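Local structure of secreted protein (Streptomyces lividans TK24, 5LXZ) at residues Y407-S411 with R458-S464; P454-R458 with E493-E497. The protein is probably a secreted mononuclear copper-radical oxidase of the galactose oxidase-like AA5 family. The protein carries 1 engineered substitution. One frame throughout, in Å; residues are numbered along the deposited sequence. Where two conformers were deposited one is given.

In the fold
From the N terminus, strand 14-18 is laid down first and later becomes the outer edge of the sheet that also holds 496-500, 472-476 and 462-466, so both chain ends of the beta-propeller meet in one blade. Residues 407-411 open the preceding blade, 409-450. Contact 1 closes a loop of 46 intervening residues by setting the inner strand of that blade beside the inner strand of the next. Contact 2 closes one of 34, joining the interblade connection 454-458 to residues 493-497, where strand 496-500 begins. The two loops cross rather than nest, since their segments alternate along the chain, and Arg458 belongs to both.

Contact 1 of 2, residues Y407-S411 with R458-S464; sequences YPQAS and RNYHSGS. With CU (copper (II) ion), chain B.
The Tyr407 ring lies face-on against the backbone joining Asn459 to Tyr460, with the ring atom CD2 3.5 Å from Tyr460 N. Tyr460 CB makes a CH-pi contact, 4.2 Å from the centroid of the Tyr407 ring, whereas the two aromatic rings meet only obliquely, CE1 of Tyr407 being 3.8 Å from CD1 of Tyr460. The phenol oxygen of Tyr407 bonds to the backbone of Arg428. Farther along, a bend at chi2 (93°) turns the Gln409 side chain across that of Arg458 at about a right angle. Arg458 NE donates to Gln409 OE1 (3.2 Å, 145°); the acceptor is close to the guanidinium plane, but the donor stands well above the carbonyl plane. Water 1 joins the same OE1 to Arg458 NH1, and a salt bridge to Glu497 holds the guanidinium's terminal nitrogens. Strands 409-411 and 462-464, at 17° to each other, are the innermost strands of adjacent blades in a seven-bladed propeller. Between them, Ser411 OG and Ser464 OG are hydrogen-bonded at 2.7 Å, and water 2 connects Ser464 OG to Ala410 N. At the opposite end, His461 NE2 binds copper at 2.0 Å, alongside Tyr248 and His548, while Tyr460 OH lies 2.8 Å from the metal and is hydrogen-bonded to Tyr248 OH.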
loop_
_atom_site.group_PDB
_atom_site.type_symbol
_atom_site.label_atom_id
_atom_site.label_comp_id
_atom_site.label_asym_id
_atom_site.label_seq_id
_atom_site.Cartn_x
_atom_site.Cartn_y
_atom_site.Cartn_z
ATOM N N TYR A 407 4.857 9.457 1.724
ATOM C CA TYR A 407 5.297 8.154 2.210
ATOM C C TYR A 407 5.387 7.981 3.738
ATOM O O TYR A 407 6.170 7.162 4.181
ATOM C CB TYR A 407 6.639 7.688 1.614
ATOM C CG TYR A 407 6.903 8.081 0.197
ATOM C CD1 TYR A 407 6.304 7.420 -0.881
ATOM C CD2 TYR A 407 7.821 9.063 -0.079
ATOM C CE1 TYR A 407 6.576 7.785 -2.192
ATOM C CE2 TYR A 407 8.071 9.418 -1.393
ATOM C CZ TYR A 407 7.486 8.742 -2.439
ATOM O OH TYR A 407 7.789 9.122 -3.754
ATOM N N PRO A 408 4.641 8.734 4.554
ATOM C CA PRO A 408 4.824 8.497 5.995
ATOM C C PRO A 408 4.435 7.087 6.352
ATOM O O PRO A 408 3.426 6.538 5.825
ATOM C CB PRO A 408 3.841 9.482 6.650
ATOM C CG PRO A 408 2.778 9.639 5.605
ATOM C CD PRO A 408 3.487 9.589 4.271
ATOM N N GLN A 409 5.252 6.468 7.209
ATOM C CA GLN A 409 4.878 5.181 7.823
ATOM C C GLN A 409 3.892 5.450 8.943
ATOM O O GLN A 409 3.972 6.484 9.614
ATOM C CB GLN A 409 6.106 4.469 8.353
ATOM C CG GLN A 409 7.095 4.009 7.290
ATOM C CD GLN A 409 8.219 5.003 7.000
ATOM O OE1 GLN A 409 9.087 5.224 7.850
ATOM N NE2 GLN A 409 8.222 5.601 5.823
ATOM N N ALA A 410 2.928 4.551 9.170
ATOM C CA ALA A 410 1.915 4.724 10.172
ATOM C C ALA A 410 1.452 3.406 10.709
ATOM O O ALA A 410 0.929 2.585 9.942
ATOM C CB ALA A 410 0.768 5.568 9.684
ATOM N N SER A 411 1.709 3.151 11.987
ATOM C CA SER A 411 1.402 1.868 12.611
ATOM C C SER A 411 0.625 2.097 13.893
ATOM O O SER A 411 1.033 2.909 14.726
ATOM C CB SER A 411 2.695 1.117 12.942
ATOM O OG SER A 411 3.205 0.401 11.796
ATOM N N ARG A 458 13.354 7.006 5.255
ATOM C CA ARG A 458 12.420 6.071 4.584
ATOM C C ARG A 458 11.440 6.845 3.706
ATOM O O ARG A 458 10.626 7.595 4.226
ATOM C CB ARG A 458 11.692 5.200 5.625
ATOM C CG ARG A 458 12.510 3.943 6.034
ATOM C CD ARG A 458 11.818 3.083 7.045
ATOM N NE ARG A 458 11.831 3.734 8.329
ATOM C CZ ARG A 458 12.842 3.675 9.185
ATOM N NH1 ARG A 458 12.716 4.300 10.332
ATOM N NH2 ARG A 458 13.966 3.008 8.895
ATOM N N ASN A 459 11.536 6.680 2.385
ATOM C CA ASN A 459 10.642 7.346 1.437
ATOM C C ASN A 459 9.871 6.273 0.683
ATOM O O ASN A 459 9.221 5.453 1.344
ATOM C CB ASN A 459 11.322 8.488 0.628
ATOM C CG ASN A 459 12.443 8.033 -0.304
ATOM O OD1 ASN A 459 12.208 7.506 -1.399
ATOM N ND2 ASN A 459 13.698 8.274 0.116
ATOM N N TYR A 460 9.910 6.287 -0.636
ATOM C CA TYR A 460 9.261 5.270 -1.492
ATOM C C TYR A 460 9.711 3.883 -1.131
ATOM O O TYR A 460 10.858 3.670 -0.745
ATOM C CB TYR A 460 9.697 5.595 -2.924
ATOM C CG TYR A 460 9.099 4.826 -4.033
ATOM C CD1 TYR A 460 7.733 4.721 -4.127
ATOM C CD2 TYR A 460 9.898 4.298 -5.024
ATOM C CE1 TYR A 460 7.162 4.071 -5.204
ATOM C CE2 TYR A 460 9.324 3.622 -6.111
ATOM C CZ TYR A 460 7.966 3.528 -6.156
ATOM O OH TYR A 460 7.381 2.867 -7.224
ATOM N N HIS A 461 8.791 2.911 -1.204
ATOM C CA HIS A 461 9.130 1.509 -0.967
ATOM C C HIS A 461 9.618 1.253 0.444
ATOM O O HIS A 461 10.588 0.502 0.620
ATOM C CB HIS A 461 10.140 1.003 -1.988
ATOM C CG HIS A 461 9.578 0.808 -3.360
ATOM N ND1 HIS A 461 10.373 0.674 -4.474
ATOM C CD2 HIS A 461 8.300 0.663 -3.788
ATOM C CE1 HIS A 461 9.620 0.484 -5.535
ATOM N NE2 HIS A 461 8.364 0.461 -5.148
ATOM N N SER A 462 8.910 1.814 1.419
ATOM C CA SER A 462 9.170 1.611 2.841
ATOM C C SER A 462 7.952 1.051 3.517
ATOM O O SER A 462 6.882 0.819 2.874
ATOM C CB SER A 462 9.560 2.930 3.514
ATOM O OG SER A 462 10.632 3.544 2.859
ATOM N N GLY A 463 8.080 0.774 4.824
ATOM C CA GLY A 463 6.914 0.414 5.587
ATOM C C GLY A 463 7.253 0.150 7.027
ATOM O O GLY A 463 8.412 0.295 7.417
ATOM N N SER A 464 6.241 -0.236 7.804
ATOM C CA SER A 464 6.412 -0.479 9.225
ATOM C C SER A 464 5.443 -1.534 9.692
ATOM O O SER A 464 4.319 -1.653 9.165
ATOM C CB SER A 464 6.293 0.790 10.049
ATOM O OG SER A 464 4.998 1.351 9.998
HETATM CU CU CU B . 6.678 0.316 -6.263
HETATM O O HOH W 1 10.647 6.201 9.838
HETATM O O HOH W 2 3.463 1.985 7.764
HETATM O O HOH W 3 7.660 0.314 -8.214
#

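Contact 2 of 2, residues P454-R458 with E493-E497; sequences PLVGR and EQRIE
Glu497 OE1 accepts three hydrogen bonds, from Val456 N at 2.9 Å and from both terminal nitrogens of Arg458. Arg458 thus grips end-on, NH1 and NH2 converging on a single oxygen in a salt bridge, with NH2 2.8 Å from Glu497 OE1. That oxygen lies near the guanidinium plane; NH2 meets the anti lone pair of Glu497 OE1, whereas NH1 and Val456 N approach that oxygen from above the carboxylate plane. In this beta-propeller, the grip fixes the connection between two blades, 454-458, to the start of strand 496-500 in the blade that the N-terminal strand 14-18 completes. Glu497 OE2 takes Leu455 N at 2.8 Å on its syn side (153°). Glu497 reaches these donors because its chain is extended beyond CG (chi2 -174°). Two successive amides and a guanidinium therefore surround one buried carboxylate, which would be expected to stabilise its ionised form. Trp15 of the N-terminal strand touches both Glu497 and Arg458. Val456 is wedged beside a second ion pair. Arg495 meets Glu493 side-on, NE to OE2 at 2.9 Å with an angle of 171°, and NH2 to OE1. Val456 CG2 sits over the centre of the Arg495 guanidinium face, 3.8 Å from CZ, while Val456 CG1 approaches Glu493 OE1 to 3.4 Å. Water 4 donates to this same OE1 and to Gly457 O, the latter at 2.7 Å.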
loop_
_atom_site.group_PDB
_atom_site.type_symbol
_atom_site.label_atom_id
_atom_site.label_comp_id
_atom_site.label_asym_id
_atom_site.label_seq_id
_atom_site.Cartn_x
_atom_site.Cartn_y
_atom_site.Cartn_z
ATOM N N PRO A 454 13.876 8.770 13.908
ATOM C CA PRO A 454 14.457 7.602 13.286
ATOM C C PRO A 454 15.879 7.813 12.826
ATOM O O PRO A 454 16.295 8.957 12.579
ATOM C CB PRO A 454 13.560 7.351 12.048
ATOM C CG PRO A 454 12.709 8.541 11.880
ATOM C CD PRO A 454 12.808 9.413 13.113
ATOM N N LEU A 455 16.612 6.718 12.706
ATOM C CA LEU A 455 18.004 6.786 12.296
ATOM C C LEU A 455 18.196 6.721 10.810
ATOM O O LEU A 455 19.187 7.211 10.287
ATOM C CB LEU A 455 18.793 5.648 12.944
ATOM C CG LEU A 455 18.731 5.592 14.468
ATOM C CD1 LEU A 455 19.506 4.402 15.014
ATOM C CD2 LEU A 455 19.180 6.881 15.148
ATOM N N VAL A 456 17.274 6.053 10.128
ATOM C CA VAL A 456 17.389 5.816 8.711
ATOM C C VAL A 456 16.204 6.498 8.014
ATOM O O VAL A 456 15.056 6.323 8.434
ATOM C CB VAL A 456 17.325 4.298 8.432
ATOM C CG1 VAL A 456 17.331 3.978 6.935
ATOM C CG2 VAL A 456 18.487 3.600 9.109
ATOM N N GLY A 457 16.481 7.185 6.913
ATOM C CA GLY A 457 15.464 7.812 6.098
ATOM C C GLY A 457 14.668 6.795 5.316
ATOM O O GLY A 457 15.212 5.829 4.801
ATOM N N ARG A 458 13.354 7.006 5.255
ATOM C CA ARG A 458 12.420 6.071 4.584
ATOM C C ARG A 458 11.440 6.845 3.706
ATOM O O ARG A 458 10.626 7.595 4.226
ATOM C CB ARG A 458 11.692 5.200 5.625
ATOM C CG ARG A 458 12.510 3.943 6.034
ATOM C CD ARG A 458 11.818 3.083 7.045
ATOM N NE ARG A 458 11.831 3.734 8.329
ATOM C CZ ARG A 458 12.842 3.675 9.185
ATOM N NH1 ARG A 458 12.716 4.300 10.332
ATOM N NH2 ARG A 458 13.966 3.008 8.895
ATOM N N GLU A 493 17.699 1.065 0.264
ATOM C CA GLU A 493 18.032 0.995 1.659
ATOM C C GLU A 493 17.756 -0.410 2.157
ATOM O O GLU A 493 16.613 -0.839 2.240
ATOM C CB GLU A 493 17.226 2.035 2.431
ATOM C CG GLU A 493 17.436 1.969 3.926
ATOM C CD GLU A 493 18.890 2.275 4.251
ATOM O OE1 GLU A 493 19.293 3.472 4.168
ATOM O OE2 GLU A 493 19.600 1.296 4.546
ATOM N N GLN A 494 18.813 -1.133 2.524
ATOM C CA GLN A 494 18.704 -2.508 2.989
ATOM C C GLN A 494 18.747 -2.641 4.490
ATOM O O GLN A 494 18.531 -3.717 5.025
ATOM C CB GLN A 494 19.781 -3.395 2.307
ATOM C CG GLN A 494 19.662 -3.409 0.793
ATOM C CD GLN A 494 20.522 -4.473 0.157
ATOM O OE1 GLN A 494 21.672 -4.670 0.593
ATOM N NE2 GLN A 494 20.008 -5.149 -0.881
ATOM N N ARG A 495 18.939 -1.534 5.196
ATOM C CA ARG A 495 18.927 -1.606 6.633
ATOM C C ARG A 495 17.482 -1.685 7.152
ATOM O O ARG A 495 16.547 -1.151 6.534
ATOM C CB ARG A 495 19.629 -0.411 7.232
ATOM C CG ARG A 495 21.124 -0.404 6.952
ATOM C CD ARG A 495 21.772 0.861 7.465
ATOM N NE ARG A 495 21.324 2.005 6.711
ATOM C CZ ARG A 495 21.610 3.261 7.006
ATOM N NH1 ARG A 495 22.328 3.538 8.095
ATOM N NH2 ARG A 495 21.131 4.239 6.258
ATOM N N ILE A 496 17.332 -2.318 8.312
ATOM C CA ILE A 496 16.091 -2.475 9.028
ATOM C C ILE A 496 16.264 -1.713 10.357
ATOM O O ILE A 496 17.379 -1.727 10.885
ATOM C CB ILE A 496 15.927 -4.001 9.236
ATOM C CG1 ILE A 496 15.841 -4.715 7.879
ATOM C CG2 ILE A 496 14.699 -4.342 10.052
ATOM C CD1 ILE A 496 14.637 -4.252 7.054
ATOM N N GLU A 497 15.216 -1.106 10.894
ATOM C CA GLU A 497 15.275 -0.507 12.215
ATOM C C GLU A 497 14.204 -1.124 13.087
ATOM O O GLU A 497 13.125 -1.511 12.605
ATOM C CB GLU A 497 15.040 0.991 12.172
ATOM C CG GLU A 497 16.239 1.838 11.833
ATOM C CD GLU A 497 15.944 3.348 11.963
ATOM O OE1 GLU A 497 15.425 3.943 11.031
ATOM O OE2 GLU A 497 16.243 3.952 12.996
HETATM O O HOH W 4 17.641 5.528 3.654
HETATM O O HOH W 5 14.660 1.190 6.424
#